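Local coordinates for putative glycosyltransferase (Mannosyltransferase) involved in glycosylating the PBCV-1 major capsid protein (Paramecium bursaria Chlorella virus 1, PDB 2P6W) that probably transfers sugar from a nucleotide-sugar donor during glycosylation of the viral major capsid protein, its N-terminal domain binding manganese and UDP-glucose, at residues 77-82 with 191-196; 27-32 with 83-88; 119-124 with 178-183. One frame throughout, in Å; residues are numbered along the deposited sequence.

Contact 1. Residues 77-82 with 191-196. With MN (manganese (II) ion), chain B.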
ATOM      1  N   LEU A  77       5.671  -1.054  -4.456  1.00 21.27           N
ATOM      2  CA  LEU A  77       4.276  -0.676  -4.264  1.00 21.18           C
ATOM      3  C   LEU A  77       3.746  -1.464  -3.069  1.00 21.07           C
ATOM      4  O   LEU A  77       3.574  -2.676  -3.158  1.00 21.40           O
ATOM      5  CB  LEU A  77       3.462  -0.983  -5.537  1.00 21.26           C
ATOM      6  CG  LEU A  77       1.946  -0.814  -5.414  1.00 21.44           C
ATOM      7  CD1 LEU A  77       1.589   0.597  -4.928  1.00 21.98           C
ATOM      8  CD2 LEU A  77       1.259  -1.109  -6.732  1.00 22.12           C
ATOM      9  N   TRP A  78       3.505  -0.777  -1.953  1.00 20.37           N
ATOM     10  CA  TRP A  78       2.877  -1.404  -0.787  1.00 19.99           C
ATOM     11  C   TRP A  78       1.361  -1.425  -0.969  1.00 20.61           C
ATOM     12  O   TRP A  78       0.788  -0.382  -1.280  1.00 21.09           O
ATOM     13  CB  TRP A  78       3.184  -0.608   0.500  1.00 20.59           C
ATOM     14  CG  TRP A  78       2.315  -1.091   1.612  1.00 21.03           C
ATOM     15  CD1 TRP A  78       1.133  -0.551   2.040  1.00 20.83           C
ATOM     16  CD2 TRP A  78       2.506  -2.289   2.379  1.00 20.22           C
ATOM     17  NE1 TRP A  78       0.584  -1.332   3.034  1.00 21.36           N
ATOM     18  CE2 TRP A  78       1.414  -2.398   3.268  1.00 22.03           C
ATOM     19  CE3 TRP A  78       3.500  -3.280   2.406  1.00 20.00           C
ATOM     20  CZ2 TRP A  78       1.280  -3.465   4.169  1.00 20.74           C
ATOM     21  CZ3 TRP A  78       3.374  -4.338   3.318  1.00 20.94           C
ATOM     22  CH2 TRP A  78       2.266  -4.424   4.179  1.00 20.21           C
ATOM     23  N   LEU A  79       0.733  -2.586  -0.758  1.00 19.98           N
ATOM     24  CA  LEU A  79      -0.729  -2.696  -0.669  1.00 19.78           C
ATOM     25  C   LEU A  79      -1.113  -3.335   0.653  1.00 20.08           C
ATOM     26  O   LEU A  79      -0.596  -4.420   0.996  1.00 20.41           O
ATOM     27  CB  LEU A  79      -1.270  -3.603  -1.784  1.00 19.46           C
ATOM     28  CG  LEU A  79      -0.962  -3.203  -3.220  1.00 19.86           C
ATOM     29  CD1 LEU A  79      -1.586  -4.225  -4.168  1.00 21.87           C
ATOM     30  CD2 LEU A  79      -1.397  -1.782  -3.568  1.00 21.76           C
ATOM     31  N   ASP A  80      -2.020  -2.696   1.397  1.00 20.09           N
ATOM     32  CA  ASP A  80      -2.589  -3.324   2.607  1.00 20.26           C
ATOM     33  C   ASP A  80      -3.177  -4.675   2.220  1.00 20.32           C
ATOM     34  O   ASP A  80      -3.616  -4.861   1.079  1.00 19.55           O
ATOM     35  CB  ASP A  80      -3.743  -2.495   3.182  1.00 20.56           C
ATOM     36  CG  ASP A  80      -3.281  -1.278   3.963  1.00 21.98           C
ATOM     37  OD1 ASP A  80      -2.059  -1.042   4.068  1.00 21.58           O
ATOM     38  OD2 ASP A  80      -4.169  -0.554   4.471  1.00 20.79           O
ATOM     39  N   SER A  81      -3.231  -5.609   3.159  1.00 19.64           N
ATOM     40  CA  SER A  81      -3.879  -6.891   2.874  1.00 20.26           C
ATOM     41  C   SER A  81      -5.395  -6.765   2.688  1.00 20.53           C
ATOM     42  O   SER A  81      -6.057  -7.732   2.277  1.00 20.33           O
ATOM     43  CB  SER A  81      -3.562  -7.920   3.970  1.00 20.64           C
ATOM     44  OG  SER A  81      -3.922  -7.407   5.247  1.00 21.51           O
ATOM     45  N   ASP A  82      -5.938  -5.576   2.951  1.00 20.41           N
ATOM     46  CA  ASP A  82      -7.354  -5.318   2.706  1.00 20.18           C
ATOM     47  C   ASP A  82      -7.559  -4.563   1.363  1.00 20.58           C
ATOM     48  O   ASP A  82      -8.623  -4.005   1.097  1.00 20.68           O
ATOM     49  CB  ASP A  82      -7.968  -4.591   3.888  1.00 20.90           C
ATOM     50  CG  ASP A  82      -7.060  -3.510   4.451  1.00 23.57           C
ATOM     51  OD1 ASP A  82      -6.327  -3.785   5.434  1.00 25.23           O
ATOM     52  OD2 ASP A  82      -7.068  -2.388   3.917  1.00 26.01           O
ATOM     53  N   ALA A 191     -11.967   0.890 -10.908  1.00 24.09           N
ATOM     54  CA  ALA A 191     -10.693   1.014 -10.197  1.00 23.17           C
ATOM     55  C   ALA A 191      -9.714  -0.080 -10.613  1.00 22.53           C
ATOM     56  O   ALA A 191     -10.118  -1.088 -11.188  1.00 23.41           O
ATOM     57  CB  ALA A 191     -10.933   0.957  -8.684  1.00 23.52           C
ATOM     58  N   LEU A 192      -8.433   0.124 -10.321  1.00 21.67           N
ATOM     59  CA  LEU A 192      -7.469  -0.961 -10.368  1.00 21.21           C
ATOM     60  C   LEU A 192      -7.363  -1.558  -8.963  1.00 21.02           C
ATOM     61  O   LEU A 192      -7.574  -2.757  -8.789  1.00 21.86           O
ATOM     62  CB  LEU A 192      -6.096  -0.471 -10.820  1.00 20.99           C
ATOM     63  CG  LEU A 192      -5.004  -1.552 -10.804  1.00 21.09           C
ATOM     64  CD1 LEU A 192      -5.369  -2.737 -11.731  1.00 21.05           C
ATOM     65  CD2 LEU A 192      -3.654  -0.891 -11.208  1.00 21.10           C
ATOM     66  N   PHE A 193      -7.021  -0.716  -7.978  1.00 20.38           N
ATOM     67  CA  PHE A 193      -6.890  -1.165  -6.575  1.00 21.51           C
ATOM     68  C   PHE A 193      -8.082  -0.721  -5.729  1.00 21.32           C
ATOM     69  O   PHE A 193      -8.360   0.470  -5.602  1.00 21.57           O
ATOM     70  CB  PHE A 193      -5.581  -0.635  -5.961  1.00 20.96           C
ATOM     71  CG  PHE A 193      -4.348  -1.133  -6.667  1.00 20.93           C
ATOM     72  CD1 PHE A 193      -4.205  -2.487  -6.955  1.00 22.35           C
ATOM     73  CD2 PHE A 193      -3.337  -0.252  -7.052  1.00 19.11           C
ATOM     74  CE1 PHE A 193      -3.067  -2.974  -7.612  1.00 22.89           C
ATOM     75  CE2 PHE A 193      -2.211  -0.722  -7.695  1.00 19.88           C
ATOM     76  CZ  PHE A 193      -2.077  -2.090  -7.985  1.00 21.35           C
ATOM     77  N   VAL A 194      -8.788  -1.704  -5.169  1.00 22.13           N
ATOM     78  CA  VAL A 194      -9.980  -1.449  -4.387  1.00 22.32           C
ATOM     79  C   VAL A 194      -9.624  -1.661  -2.911  1.00 22.49           C
ATOM     80  O   VAL A 194      -9.055  -2.686  -2.543  1.00 22.51           O
ATOM     81  CB  VAL A 194     -11.131  -2.388  -4.803  1.00 22.88           C
ATOM     82  CG1 VAL A 194     -12.360  -2.141  -3.933  1.00 23.57           C
ATOM     83  CG2 VAL A 194     -11.473  -2.200  -6.286  1.00 23.90           C
ATOM     84  N   HIS A 195      -9.959  -0.705  -2.054  1.00 21.71           N
ATOM     85  CA  HIS A 195      -9.439  -0.725  -0.697  1.00 21.47           C
ATOM     86  C   HIS A 195     -10.581  -0.888   0.321  1.00 20.85           C
ATOM     87  O   HIS A 195     -11.423  -0.016   0.454  1.00 20.66           O
ATOM     88  CB  HIS A 195      -8.626   0.552  -0.455  1.00 21.33           C
ATOM     89  CG  HIS A 195      -8.002   0.647   0.903  1.00 21.72           C
ATOM     90  ND1 HIS A 195      -7.293   1.762   1.314  1.00 20.37           N
ATOM     91  CD2 HIS A 195      -7.965  -0.229   1.941  1.00 21.94           C
ATOM     92  CE1 HIS A 195      -6.847   1.564   2.546  1.00 21.70           C
ATOM     93  NE2 HIS A 195      -7.247   0.369   2.953  1.00 22.57           N
ATOM     94  N   MET A 196     -10.639  -2.044   0.974  1.00 20.61           N
ATOM     95  CA  MET A 196     -11.676  -2.299   1.985  1.00 21.07           C
ATOM     96  C   MET A 196     -11.305  -1.663   3.326  1.00 22.02           C
ATOM     97  O   MET A 196     -11.146  -2.347   4.338  1.00 23.11           O
ATOM     98  CB  MET A 196     -11.902  -3.812   2.136  1.00 21.10           C
ATOM     99  CG  MET A 196     -12.316  -4.533   0.850  1.00 21.99           C
ATOM    100  SD  MET A 196     -12.476  -6.322   1.139  1.00 21.82           S
ATOM    101  CE  MET A 196     -10.774  -6.750   1.520  1.00 22.66           C
TER
HETATM  102 MN    MN B 214      -6.293  -0.678   4.789  1.00 22.11          MN
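Asp80 and Asp82 of one segment and His195 of the other bind the same manganese ion. Asp80 OD2 and Asp82 OD2 each bind the manganese at 2.1 Å, and His195 NE2 binds it at 2.3 Å. Each aspartate binds through OD2 alone. Three further atoms from elsewhere in the structure complete six ligands. Asp82 and His195 run side by side toward the metal. Asp82 OD2 sits at the edge of the imidazole, near its plane, and the carboxylate is only 17° from coplanar with the ring. Asp82 OD2 and His195 NE2 are 2.9 Å apart because they share the metal; no hydrogen bond joins them. The carboxylate of Asp80 is turned 87° against the same ring. The other oxygen of Asp80, OD1, uses its anti lone pair to accept from Trp78 NE1 at 2.9 Å and also forms a salt bridge with Arg59. These bonds fix the rotation of the carboxylate. His195 ND1 is hydrogen-bonded to Asn178. The one backbone bond across the contact runs from Met196 N to Asp82 O, 2.8 Å long. Met196 is bent at chi3 (-65°), which brings its CE back over this carbonyl group. Farther from the metal the contact is apolar. Leu79 CD2 lies over the centre of the Phe193 ring in a CH-pi contact, 4.2 Å from the centroid. Leu192 CG covers the opposite face. Leu77 CD2 reaches Phe193 CE2 at 3.6 Å, oblique to the ring. Asp80 and Asp82 form the DxD motif just after strand 75-79, and with His195 they make the manganese and nucleotide-sugar site characteristic of GT-A glycosyltransferases.

Contact 2. Residues 27-32 with 83-88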
ATOM      1  N   GLU A  27      -4.049 -13.759  -3.259  1.00 21.43           N
ATOM      2  CA  GLU A  27      -4.206 -14.493  -4.524  1.00 22.54           C
ATOM      3  C   GLU A  27      -4.389 -13.572  -5.716  1.00 22.28           C
ATOM      4  O   GLU A  27      -3.764 -13.765  -6.766  1.00 22.84           O
ATOM      5  CB  GLU A  27      -5.379 -15.470  -4.436  1.00 22.70           C
ATOM      6  CG  GLU A  27      -5.005 -16.721  -3.639  1.00 26.49           C
ATOM      7  CD  GLU A  27      -6.200 -17.568  -3.243  1.00 31.84           C
ATOM      8  OE1 GLU A  27      -7.336 -17.254  -3.673  1.00 33.17           O
ATOM      9  OE2 GLU A  27      -5.992 -18.548  -2.486  1.00 33.28           O
ATOM     10  N   LEU A  28      -5.250 -12.566  -5.558  1.00 21.57           N
ATOM     11  CA  LEU A  28      -5.537 -11.632  -6.656  1.00 21.02           C
ATOM     12  C   LEU A  28      -4.331 -10.743  -6.986  1.00 20.74           C
ATOM     13  O   LEU A  28      -4.028 -10.490  -8.152  1.00 20.29           O
ATOM     14  CB  LEU A  28      -6.772 -10.785  -6.328  1.00 21.15           C
ATOM     15  CG  LEU A  28      -8.072 -11.572  -6.171  1.00 21.93           C
ATOM     16  CD1 LEU A  28      -9.218 -10.579  -5.936  1.00 24.58           C
ATOM     17  CD2 LEU A  28      -8.316 -12.404  -7.417  1.00 24.16           C
ATOM     18  N   VAL A  29      -3.621 -10.290  -5.965  1.00 20.72           N
ATOM     19  CA  VAL A  29      -2.398  -9.515  -6.205  1.00 20.80           C
ATOM     20  C   VAL A  29      -1.317 -10.366  -6.877  1.00 20.93           C
ATOM     21  O   VAL A  29      -0.684  -9.921  -7.852  1.00 21.50           O
ATOM     22  CB  VAL A  29      -1.905  -8.801  -4.938  1.00 20.72           C
ATOM     23  CG1 VAL A  29      -0.627  -7.983  -5.216  1.00 22.29           C
ATOM     24  CG2 VAL A  29      -2.986  -7.869  -4.401  1.00 21.05           C
ATOM     25  N   GLU A  30      -1.120 -11.590  -6.389  1.00 20.63           N
ATOM     26  CA  GLU A  30      -0.122 -12.479  -6.987  1.00 21.87           C
ATOM     27  C   GLU A  30      -0.458 -12.722  -8.474  1.00 21.62           C
ATOM     28  O   GLU A  30       0.422 -12.668  -9.359  1.00 22.36           O
ATOM     29  CB  GLU A  30      -0.037 -13.799  -6.208  1.00 22.60           C
ATOM     30  CG  GLU A  30       1.148 -14.670  -6.643  1.00 25.54           C
ATOM     31  CD  GLU A  30       1.653 -15.638  -5.571  1.00 30.51           C
ATOM     32  OE1 GLU A  30       0.941 -15.894  -4.571  1.00 28.92           O
ATOM     33  OE2 GLU A  30       2.793 -16.146  -5.743  1.00 32.40           O
ATOM     34  N   GLU A  31      -1.743 -12.956  -8.746  1.00 20.86           N
ATOM     35  CA  GLU A  31      -2.170 -13.206 -10.115  1.00 21.68           C
ATOM     36  C   GLU A  31      -1.857 -11.982 -10.952  1.00 21.19           C
ATOM     37  O   GLU A  31      -1.316 -12.078 -12.055  1.00 21.88           O
ATOM     38  CB  GLU A  31      -3.677 -13.471 -10.193  1.00 21.10           C
ATOM     39  CG  GLU A  31      -4.129 -13.698 -11.631  1.00 22.70           C
ATOM     40  CD  GLU A  31      -5.625 -13.566 -11.829  1.00 25.96           C
ATOM     41  OE1 GLU A  31      -6.340 -13.135 -10.887  1.00 24.02           O
ATOM     42  OE2 GLU A  31      -6.080 -13.887 -12.955  1.00 25.58           O
ATOM     43  N   TYR A  32      -2.218 -10.819 -10.412  1.00 20.71           N
ATOM     44  CA  TYR A  32      -1.986  -9.576 -11.138  1.00 20.48           C
ATOM     45  C   TYR A  32      -0.498  -9.397 -11.484  1.00 20.57           C
ATOM     46  O   TYR A  32      -0.141  -9.027 -12.613  1.00 21.22           O
ATOM     47  CB  TYR A  32      -2.520  -8.403 -10.314  1.00 21.06           C
ATOM     48  CG  TYR A  32      -2.363  -7.070 -11.013  1.00 20.53           C
ATOM     49  CD1 TYR A  32      -3.166  -6.735 -12.111  1.00 21.53           C
ATOM     50  CD2 TYR A  32      -1.412  -6.142 -10.569  1.00 20.81           C
ATOM     51  CE1 TYR A  32      -3.013  -5.505 -12.768  1.00 20.17           C
ATOM     52  CE2 TYR A  32      -1.244  -4.928 -11.215  1.00 19.75           C
ATOM     53  CZ  TYR A  32      -2.044  -4.610 -12.317  1.00 21.20           C
ATOM     54  OH  TYR A  32      -1.871  -3.402 -12.960  1.00 21.29           O
ATOM     55  N   VAL A  83      -6.537  -4.593   0.510  1.00 20.34           N
ATOM     56  CA  VAL A  83      -6.642  -4.025  -0.839  1.00 21.02           C
ATOM     57  C   VAL A  83      -6.621  -5.178  -1.850  1.00 21.87           C
ATOM     58  O   VAL A  83      -5.871  -6.136  -1.681  1.00 21.69           O
ATOM     59  CB  VAL A  83      -5.468  -3.042  -1.133  1.00 20.60           C
ATOM     60  CG1 VAL A  83      -5.468  -2.645  -2.593  1.00 21.02           C
ATOM     61  CG2 VAL A  83      -5.569  -1.791  -0.251  1.00 20.43           C
ATOM     62  N   TYR A  84      -7.442  -5.111  -2.896  1.00 22.29           N
ATOM     63  CA  TYR A  84      -7.337  -6.145  -3.926  1.00 22.78           C
ATOM     64  C   TYR A  84      -7.340  -5.548  -5.322  1.00 23.07           C
ATOM     65  O   TYR A  84      -7.571  -4.359  -5.500  1.00 23.03           O
ATOM     66  CB  TYR A  84      -8.445  -7.184  -3.784  1.00 23.73           C
ATOM     67  CG  TYR A  84      -9.838  -6.640  -3.998  1.00 23.93           C
ATOM     68  CD1 TYR A  84     -10.456  -6.707  -5.246  1.00 24.43           C
ATOM     69  CD2 TYR A  84     -10.556  -6.093  -2.935  1.00 22.46           C
ATOM     70  CE1 TYR A  84     -11.736  -6.215  -5.434  1.00 23.67           C
ATOM     71  CE2 TYR A  84     -11.850  -5.598  -3.106  1.00 23.79           C
ATOM     72  CZ  TYR A  84     -12.437  -5.660  -4.368  1.00 24.74           C
ATOM     73  OH  TYR A  84     -13.715  -5.183  -4.544  1.00 27.15           O
ATOM     74  N   VAL A  85      -7.046  -6.393  -6.300  1.00 22.34           N
ATOM     75  CA  VAL A  85      -7.059  -5.975  -7.682  1.00 22.46           C
ATOM     76  C   VAL A  85      -8.460  -6.223  -8.229  1.00 23.02           C
ATOM     77  O   VAL A  85      -8.968  -7.348  -8.180  1.00 23.04           O
ATOM     78  CB  VAL A  85      -6.002  -6.749  -8.493  1.00 22.65           C
ATOM     79  CG1 VAL A  85      -6.141  -6.442  -9.963  1.00 23.02           C
ATOM     80  CG2 VAL A  85      -4.575  -6.390  -8.011  1.00 23.25           C
ATOM     81  N   ASN A  86      -9.087  -5.169  -8.739  1.00 22.92           N
ATOM     82  CA  ASN A  86     -10.396  -5.274  -9.396  1.00 23.86           C
ATOM     83  C   ASN A  86     -10.330  -6.235 -10.601  1.00 23.81           C
ATOM     84  O   ASN A  86      -9.634  -5.940 -11.575  1.00 23.11           O
ATOM     85  CB  ASN A  86     -10.816  -3.881  -9.870  1.00 24.12           C
ATOM     86  CG  ASN A  86     -12.127  -3.879 -10.649  1.00 26.56           C
ATOM     87  OD1 ASN A  86     -12.854  -4.874 -10.684  1.00 27.54           O
ATOM     88  ND2 ASN A  86     -12.425  -2.754 -11.289  1.00 27.66           N
ATOM     89  N   PRO A  87     -11.050  -7.374 -10.539  1.00 24.66           N
ATOM     90  CA  PRO A  87     -10.970  -8.341 -11.653  1.00 25.42           C
ATOM     91  C   PRO A  87     -11.245  -7.726 -13.028  1.00 26.00           C
ATOM     92  O   PRO A  87     -10.626  -8.146 -14.020  1.00 26.40           O
ATOM     93  CB  PRO A  87     -12.033  -9.385 -11.295  1.00 25.51           C
ATOM     94  CG  PRO A  87     -12.148  -9.314  -9.814  1.00 26.25           C
ATOM     95  CD  PRO A  87     -11.924  -7.859  -9.455  1.00 24.46           C
ATOM     96  N   LYS A  88     -12.139  -6.740 -13.089  1.00 26.93           N
ATOM     97  CA  LYS A  88     -12.508  -6.114 -14.370  1.00 28.16           C
ATOM     98  C   LYS A  88     -11.296  -5.448 -15.029  1.00 27.53           C
ATOM     99  O   LYS A  88     -11.234  -5.328 -16.267  1.00 27.12           O
ATOM    100  CB  LYS A  88     -13.647  -5.091 -14.192  1.00 28.87           C
ATOM    101  CG  LYS A  88     -14.009  -4.341 -15.488  1.00 31.07           C
ATOM    102  CD  LYS A  88     -14.819  -3.077 -15.223  1.00 31.00           C
ATOM    103  CE  LYS A  88     -14.975  -2.224 -16.485  1.00 33.37           C
ATOM    104  NZ  LYS A  88     -13.664  -1.767 -17.049  1.00 36.15           N
TER
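Two tyrosine rings, Tyr32 and Tyr84, frame the contact, and each is met obliquely across it. Val85 CG1 approaches the Tyr32 ring, 3.7 Å from Tyr32 CD1. Leu28 CD1 approaches the Tyr84 ring in the same oblique way. In this GT-A domain, the contact packs helix 20-36 against strand 83-85, an outer strand of the small three-stranded sheet. The short axes of helix 27-32 and strand 83-85 come within 7.0 Å and cross at 43°. Val85 is the side chain that meets the helix most fully. Both its methyls lie on one side of the Tyr32 ring plane, CG1 nearest Tyr32 CD1 and CG2 nearest Tyr32 CB, also 3.7 Å away. The two side chains cross at about a right angle. Tyr32 has its ring anti to the backbone N (chi1 -178°). Its hydroxyl is hydrogen-bonded to Lys92 O, while its CB end packs on Val85. One turn earlier, Leu28 lies alongside Tyr84 and points the same way. Leu28 CD1 is 4.1 Å from Tyr84 CB and 3.9 Å from Val85 O. Met208 of helix 201-210 touches both Leu28 and Tyr84. Val29 CG2 adds a looser touch on Val85 CG2 at 4.2 Å. No hydrogen bond joins the two segments; they meet through apolar groups. Just after the strand, Asn86 forms an Asx turn. Asn86 OD1 accepts from Lys88 N at 3.1 Å, with the donor above the carbonyl plane of the Asn86 amide.

Contact 3. Residues 119-124 with 178-183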
ATOM      1  N   PRO A 119      -4.914  13.727   5.339  1.00 21.24           N
ATOM      2  CA  PRO A 119      -4.614  14.149   3.960  1.00 20.76           C
ATOM      3  C   PRO A 119      -4.150  13.077   2.968  1.00 20.40           C
ATOM      4  O   PRO A 119      -4.313  13.270   1.761  1.00 21.39           O
ATOM      5  CB  PRO A 119      -3.518  15.202   4.135  1.00 20.85           C
ATOM      6  CG  PRO A 119      -3.740  15.734   5.517  1.00 20.15           C
ATOM      7  CD  PRO A 119      -4.165  14.523   6.335  1.00 20.75           C
ATOM      8  N   ILE A 120      -3.569  11.983   3.461  1.00 18.96           N
ATOM      9  CA  ILE A 120      -3.227  10.856   2.584  1.00 19.95           C
ATOM     10  C   ILE A 120      -3.671   9.547   3.222  1.00 20.09           C
ATOM     11  O   ILE A 120      -3.773   9.438   4.459  1.00 20.81           O
ATOM     12  CB  ILE A 120      -1.703  10.797   2.210  1.00 19.85           C
ATOM     13  CG1 ILE A 120      -0.821  10.666   3.468  1.00 20.80           C
ATOM     14  CG2 ILE A 120      -1.300  12.024   1.422  1.00 21.77           C
ATOM     15  CD1 ILE A 120       0.669  10.400   3.181  1.00 19.60           C
ATOM     16  N   ASN A 121      -3.927   8.551   2.369  1.00 19.62           N
ATOM     17  CA  ASN A 121      -4.189   7.206   2.855  1.00 20.80           C
ATOM     18  C   ASN A 121      -3.122   6.281   2.284  1.00 20.28           C
ATOM     19  O   ASN A 121      -3.058   6.088   1.064  1.00 20.91           O
ATOM     20  CB  ASN A 121      -5.588   6.775   2.420  1.00 21.35           C
ATOM     21  CG  ASN A 121      -5.930   5.385   2.877  1.00 22.36           C
ATOM     22  OD1 ASN A 121      -5.277   4.406   2.492  1.00 21.96           O
ATOM     23  ND2 ASN A 121      -7.009   5.272   3.654  1.00 24.46           N
ATOM     24  N   THR A 122      -2.287   5.717   3.168  1.00 20.40           N
ATOM     25  CA  THR A 122      -1.114   4.964   2.719  1.00 20.90           C
ATOM     26  C   THR A 122      -1.370   3.461   2.599  1.00 20.58           C
ATOM     27  O   THR A 122      -0.424   2.671   2.560  1.00 20.89           O
ATOM     28  CB  THR A 122       0.116   5.222   3.622  1.00 21.14           C
ATOM     29  OG1 THR A 122      -0.239   4.988   4.989  1.00 22.53           O
ATOM     30  CG2 THR A 122       0.648   6.665   3.437  1.00 19.69           C
ATOM     31  N   GLY A 123      -2.647   3.083   2.480  1.00 21.01           N
ATOM     32  CA  GLY A 123      -3.020   1.690   2.205  1.00 20.22           C
ATOM     33  C   GLY A 123      -2.501   1.242   0.842  1.00 20.14           C
ATOM     34  O   GLY A 123      -2.356   0.043   0.576  1.00 20.50           O
ATOM     35  N   VAL A 124      -2.242   2.222  -0.025  1.00 19.77           N
ATOM     36  CA  VAL A 124      -1.566   2.033  -1.323  1.00 19.85           C
ATOM     37  C   VAL A 124      -0.496   3.121  -1.397  1.00 20.19           C
ATOM     38  O   VAL A 124      -0.823   4.302  -1.265  1.00 20.46           O
ATOM     39  CB  VAL A 124      -2.537   2.224  -2.514  1.00 19.64           C
ATOM     40  CG1 VAL A 124      -1.796   2.018  -3.820  1.00 18.40           C
ATOM     41  CG2 VAL A 124      -3.699   1.212  -2.417  1.00 20.06           C
ATOM     42  N   ASN A 178      -6.465   3.894  -5.087  1.00 19.49           N
ATOM     43  CA  ASN A 178      -6.708   3.626  -3.665  1.00 19.89           C
ATOM     44  C   ASN A 178      -8.197   3.844  -3.445  1.00 20.40           C
ATOM     45  O   ASN A 178      -8.622   4.747  -2.724  1.00 19.96           O
ATOM     46  CB  ASN A 178      -5.844   4.520  -2.775  1.00 20.92           C
ATOM     47  CG  ASN A 178      -5.853   4.082  -1.313  1.00 19.44           C
ATOM     48  OD1 ASN A 178      -6.654   3.232  -0.897  1.00 20.19           O
ATOM     49  ND2 ASN A 178      -4.938   4.654  -0.516  1.00 22.02           N
ATOM     50  N   CYS A 179      -8.984   3.019  -4.135  1.00 19.83           N
ATOM     51  CA  CYS A 179     -10.414   3.255  -4.217  1.00 20.65           C
ATOM     52  C   CYS A 179     -11.132   2.652  -3.019  1.00 21.01           C
ATOM     53  O   CYS A 179     -11.560   1.487  -3.031  1.00 21.73           O
ATOM     54  CB  CYS A 179     -10.963   2.726  -5.546  1.00 19.58           C
ATOM     55  SG  CYS A 179     -12.681   3.225  -5.757  1.00 22.67           S
ATOM     56  N   ILE A 180     -11.226   3.458  -1.959  1.00 21.84           N
ATOM     57  CA  ILE A 180     -11.891   3.063  -0.722  1.00 22.33           C
ATOM     58  C   ILE A 180     -13.357   2.720  -1.001  1.00 22.75           C
ATOM     59  O   ILE A 180     -14.100   3.528  -1.570  1.00 22.32           O
ATOM     60  CB  ILE A 180     -11.751   4.177   0.344  1.00 22.21           C
ATOM     61  CG1 ILE A 180     -10.274   4.335   0.753  1.00 22.47           C
ATOM     62  CG2 ILE A 180     -12.625   3.879   1.560  1.00 22.42           C
ATOM     63  CD1 ILE A 180      -9.993   5.544   1.632  1.00 23.87           C
ATOM     64  N   VAL A 181     -13.759   1.496  -0.646  1.00 22.74           N
ATOM     65  CA  VAL A 181     -15.054   0.984  -1.085  1.00 23.38           C
ATOM     66  C   VAL A 181     -16.232   1.790  -0.560  1.00 22.74           C
ATOM     67  O   VAL A 181     -17.121   2.132  -1.320  1.00 23.41           O
ATOM     68  CB  VAL A 181     -15.251  -0.500  -0.748  1.00 23.57           C
ATOM     69  CG1 VAL A 181     -14.762  -0.803   0.624  1.00 26.57           C
ATOM     70  CG2 VAL A 181     -16.719  -0.902  -0.889  1.00 24.49           C
ATOM     71  N   LYS A 182     -16.238   2.093   0.732  1.00 22.78           N
ATOM     72  CA  LYS A 182     -17.392   2.809   1.283  1.00 23.69           C
ATOM     73  C   LYS A 182     -17.478   4.271   0.840  1.00 23.26           C
ATOM     74  O   LYS A 182     -18.575   4.840   0.767  1.00 22.85           O
ATOM     75  CB  LYS A 182     -17.414   2.691   2.810  1.00 24.86           C
ATOM     76  CG  LYS A 182     -17.951   1.318   3.260  1.00 29.25           C
ATOM     77  CD  LYS A 182     -17.913   1.163   4.762  1.00 33.06           C
ATOM     78  CE  LYS A 182     -18.741  -0.034   5.214  1.00 34.53           C
ATOM     79  NZ  LYS A 182     -18.906  -0.069   6.700  1.00 35.23           N
ATOM     80  N   ALA A 183     -16.319   4.864   0.554  1.00 22.45           N
ATOM     81  CA  ALA A 183     -16.218   6.289   0.243  1.00 22.30           C
ATOM     82  C   ALA A 183     -16.463   6.623  -1.229  1.00 22.51           C
ATOM     83  O   ALA A 183     -17.019   7.695  -1.547  1.00 21.88           O
ATOM     84  CB  ALA A 183     -14.855   6.795   0.656  1.00 23.32           C
TER
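Asn121 OD1 is gripped by two donors from opposite faces of its amide plane. One is Gly123 N, two residues on, at 2.9 Å; this closes an Asx turn. The other is Asn178 ND2, 3.0 Å from Asn121 OD1, which crosses from the second segment. The two amides cross at about a right angle, their planes 82° apart. The Asn178 donor lies above the carbonyl plane of Asn121, yet the accepting oxygen stays near the plane of the Asn178 amide. The N-H points well at it, with an angle of 159°. Asn178 ND2 is also 2.8 Å from Asn121 O, but the angle there is too poor for a hydrogen bond. The other ends of the two amides have partners outside the segments. Asn121 ND2 is bonded to Glu112, which settles which end of that amide is which. Apolar groups fill in around the asparagines. Val124 and Asn178 lie alongside each other, running opposite ways, with Val124 CG2 3.8 Å from Asn178 CG. Ile180 reaches in against Asn121, its CD1 meeting Asn121 ND2 at 3.6 Å. Ile180 CG1 stands anti to the carbonyl carbon (chi1 -66°), and this carries CD1 toward the first segment. Together the residues join the loop leading into strand 124-128, with its first residue, to Asn178 and the outer strand 179-180. All of the touching residues are buried. The site is close to the metal centre, where Gly123 shares a backbone hydrogen bond with Asp80. Asn178 OD1 accepts a hydrogen bond from His195 ND1, the nitrogen that does not bind manganese. The buried amide pair is thus consistent with a second-shell role: Asn121 fixes Asn178, and Asn178 in turn orients His195 toward the metal.

How the contacts relate
From the N terminus, helix 20-36 supplies residues 27-32. The chain then passes through strand 75-79, where 77-82 opens contact 1. Directly afterwards, 83-88 closes contact 2. Contacts 1 and 2 therefore cross, because their segments alternate. Residues 119-124 open contact 3, which closes at 178-183. It is nested inside the long loop that contact 1 closes at 191-196. Contacts 2 and 3 are in series. All three reach the small three-stranded sheet: strand 193-195 lies in its middle, with 83-85 and 179-180 flanking it. Contact 1 joins this sheet to the main six-stranded one, contact 2 to helix 20-36, and contact 3 to the loop before strand 124-128.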